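Local coordinates for long form salivary protein D7L1 (Aedes aegypti, PDB 3DY9) that binds and sequesters host biogenic amines and leukotrienes in two separate pockets, so easing blood feeding by the female mosquito, at residues K150-E155 with V269-Y274. Residues are numbered along the deposited sequence; the frame is centred on the assembly and turned at random.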
loop_
_atom_site.group_PDB
_atom_site.type_symbol
_atom_site.label_atom_id
_atom_site.label_comp_id
_atom_site.label_asym_id
_atom_site.label_seq_id
_atom_site.Cartn_x
_atom_site.Cartn_y
_atom_site.Cartn_z
ATOM N N LYS A 150 -10.125 -7.374 3.704
ATOM C CA LYS A 150 -10.356 -7.990 5.024
ATOM C C LYS A 150 -9.434 -9.198 5.329
ATOM O O LYS A 150 -9.648 -9.913 6.299
ATOM C CB LYS A 150 -11.844 -8.344 5.213
ATOM C CG LYS A 150 -12.756 -7.075 5.204
ATOM C CD LYS A 150 -14.250 -7.421 5.131
ATOM C CE LYS A 150 -14.684 -7.682 3.694
ATOM N NZ LYS A 150 -16.144 -7.972 3.461
ATOM N N GLN A 151 -8.399 -9.393 4.512
ATOM C CA GLN A 151 -7.395 -10.445 4.754
ATOM C C GLN A 151 -6.060 -9.829 5.179
ATOM O O GLN A 151 -5.502 -8.976 4.485
ATOM C CB GLN A 151 -7.177 -11.284 3.489
ATOM C CG GLN A 151 -6.121 -12.378 3.674
ATOM C CD GLN A 151 -5.903 -13.180 2.419
ATOM O OE1 GLN A 151 -5.918 -12.628 1.310
ATOM N NE2 GLN A 151 -5.675 -14.490 2.578
ATOM N N SER A 152 -5.544 -10.267 6.322
ATOM C CA SER A 152 -4.186 -9.905 6.707
ATOM C C SER A 152 -3.221 -10.113 5.524
ATOM O O SER A 152 -3.247 -11.192 4.889
ATOM C CB SER A 152 -3.739 -10.804 7.862
ATOM O OG SER A 152 -2.331 -10.767 7.991
ATOM N N TYR A 153 -2.362 -9.138 5.245
ATOM C CA TYR A 153 -1.388 -9.344 4.162
ATOM C C TYR A 153 -0.421 -10.490 4.525
ATOM O O TYR A 153 0.007 -11.288 3.666
ATOM C CB TYR A 153 -0.652 -8.057 3.783
ATOM C CG TYR A 153 -0.222 -8.102 2.340
ATOM C CD1 TYR A 153 -0.940 -7.413 1.359
ATOM C CD2 TYR A 153 0.892 -8.860 1.946
ATOM C CE1 TYR A 153 -0.553 -7.484 0.011
ATOM C CE2 TYR A 153 1.279 -8.943 0.611
ATOM C CZ TYR A 153 0.546 -8.244 -0.351
ATOM O OH TYR A 153 0.912 -8.316 -1.672
ATOM N N PHE A 154 -0.090 -10.577 5.810
ATOM C CA PHE A 154 0.795 -11.645 6.287
ATOM C C PHE A 154 0.171 -13.007 5.979
ATOM O O PHE A 154 0.873 -13.932 5.521
ATOM C CB PHE A 154 1.033 -11.506 7.789
ATOM C CG PHE A 154 2.000 -10.396 8.160
ATOM C CD1 PHE A 154 3.087 -10.668 8.977
ATOM C CD2 PHE A 154 1.806 -9.085 7.724
ATOM C CE1 PHE A 154 3.996 -9.665 9.332
ATOM C CE2 PHE A 154 2.706 -8.077 8.099
ATOM C CZ PHE A 154 3.796 -8.383 8.894
ATOM N N GLU A 155 -1.130 -13.136 6.246
ATOM C CA GLU A 155 -1.815 -14.388 5.957
ATOM C C GLU A 155 -1.843 -14.730 4.475
ATOM O O GLU A 155 -1.657 -15.909 4.100
ATOM C CB GLU A 155 -3.207 -14.384 6.544
ATOM C CG GLU A 155 -3.163 -14.433 8.039
ATOM C CD GLU A 155 -4.493 -14.738 8.637
ATOM O OE1 GLU A 155 -5.511 -14.641 7.915
ATOM O OE2 GLU A 155 -4.523 -15.071 9.832
ATOM N N VAL A 269 -1.751 -6.337 12.095
ATOM C CA VAL A 269 -3.135 -6.083 12.489
ATOM C C VAL A 269 -3.802 -5.086 11.529
ATOM O O VAL A 269 -4.913 -5.331 11.010
ATOM C CB VAL A 269 -3.205 -5.593 13.943
ATOM C CG1 VAL A 269 -4.573 -5.035 14.254
ATOM C CG2 VAL A 269 -2.796 -6.723 14.908
ATOM N N ARG A 270 -3.097 -3.988 11.230
ATOM C CA ARG A 270 -3.646 -2.938 10.346
ATOM C C ARG A 270 -3.720 -3.380 8.881
ATOM O O ARG A 270 -4.534 -2.859 8.101
ATOM C CB ARG A 270 -2.876 -1.625 10.502
ATOM C CG ARG A 270 -3.015 -1.070 11.930
ATOM C CD ARG A 270 -2.342 0.298 12.105
ATOM N NE ARG A 270 -0.897 0.119 12.213
ATOM C CZ ARG A 270 -0.054 0.370 11.222
ATOM N NH1 ARG A 270 -0.506 0.895 10.096
ATOM N NH2 ARG A 270 1.246 0.178 11.389
ATOM N N SER A 271 -2.899 -4.360 8.508
ATOM C CA SER A 271 -2.915 -4.840 7.129
ATOM C C SER A 271 -4.186 -5.634 6.848
ATOM O O SER A 271 -4.551 -5.818 5.694
ATOM C CB SER A 271 -1.660 -5.671 6.795
ATOM O OG SER A 271 -1.770 -7.007 7.265
ATOM N N GLN A 272 -4.884 -6.047 7.906
ATOM C CA GLN A 272 -6.112 -6.854 7.751
ATOM C C GLN A 272 -7.330 -6.024 7.300
ATOM O O GLN A 272 -8.266 -6.570 6.710
ATOM C CB GLN A 272 -6.387 -7.665 9.022
ATOM C CG GLN A 272 -7.599 -8.616 8.923
ATOM C CD GLN A 272 -8.894 -8.005 9.435
ATOM O OE1 GLN A 272 -8.902 -7.271 10.430
ATOM N NE2 GLN A 272 -10.006 -8.325 8.773
ATOM N N ILE A 273 -7.309 -4.723 7.580
ATOM C CA ILE A 273 -8.354 -3.803 7.117
ATOM C C ILE A 273 -7.660 -2.513 6.731
ATOM O O ILE A 273 -7.206 -1.757 7.611
ATOM C CB ILE A 273 -9.392 -3.485 8.206
ATOM C CG1 ILE A 273 -10.120 -4.747 8.660
ATOM C CG2 ILE A 273 -10.404 -2.476 7.704
ATOM C CD1 ILE A 273 -10.621 -4.668 10.117
ATOM N N TYR A 274 -7.575 -2.259 5.424
ATOM C CA TYR A 274 -6.796 -1.121 4.954
ATOM C C TYR A 274 -7.309 0.201 5.508
ATOM O O TYR A 274 -6.514 1.119 5.740
ATOM C CB TYR A 274 -6.682 -1.089 3.421
ATOM C CG TYR A 274 -5.634 -2.039 2.877
ATOM C CD1 TYR A 274 -5.080 -3.052 3.680
ATOM C CD2 TYR A 274 -5.214 -1.943 1.548
ATOM C CE1 TYR A 274 -4.120 -3.940 3.169
ATOM C CE2 TYR A 274 -4.237 -2.816 1.014
ATOM C CZ TYR A 274 -3.697 -3.808 1.833
ATOM O OH TYR A 274 -2.756 -4.660 1.337
#
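S271 and Y153 meet where the start of helix 153-161 lies against the last part of helix 257-271, and the pair illustrates how serines can tie the start of one helix to a neighbouring segment of the same chain. The backbone N of Y153 donates to S271 OG at 3.0 Å, with an N-H...O angle of 154°. S271 OG sits between its own backbone N and carbonyl carbon (chi1 81°), a rotation from which it also bonds to the carbonyl of E268, one turn earlier. Beside it, S152 is the N-cap of helix 153-161: its OG accepts from E155 N at 3.2 Å and also bonds to the carboxylate of E268. S271 OG thus meets E268 within helix 257-271, and S152 OG reaches it from the start of helix 153-161; E268 binds noradrenaline in the C-terminal odorant-binding-protein-like domain, whose pocket takes biogenic amines. Further out, Q272 runs alongside the chain of residues 150-152, its CG 3.7 Å from S152 N. A bend at chi2 (-94°) turns the amide to K150, and Q272 NE2 donates almost straight to K150 O at 3.0 Å; that oxygen lies in the amide plane, whereas NE2 stands above the carbonyl plane. K150 CA adds a C-H...O contact to Q272 O at 3.0 Å. Past Q272, the Y274 side chain slants across that of Y153, bringing Y274 OH to the ring edge, 3.3 Å from Y153 CD1. The same hydroxyl hydrogen-bonds to E7, joining this corner to helix 6-20, and R147 makes a cation-pi contact with the Y274 ring.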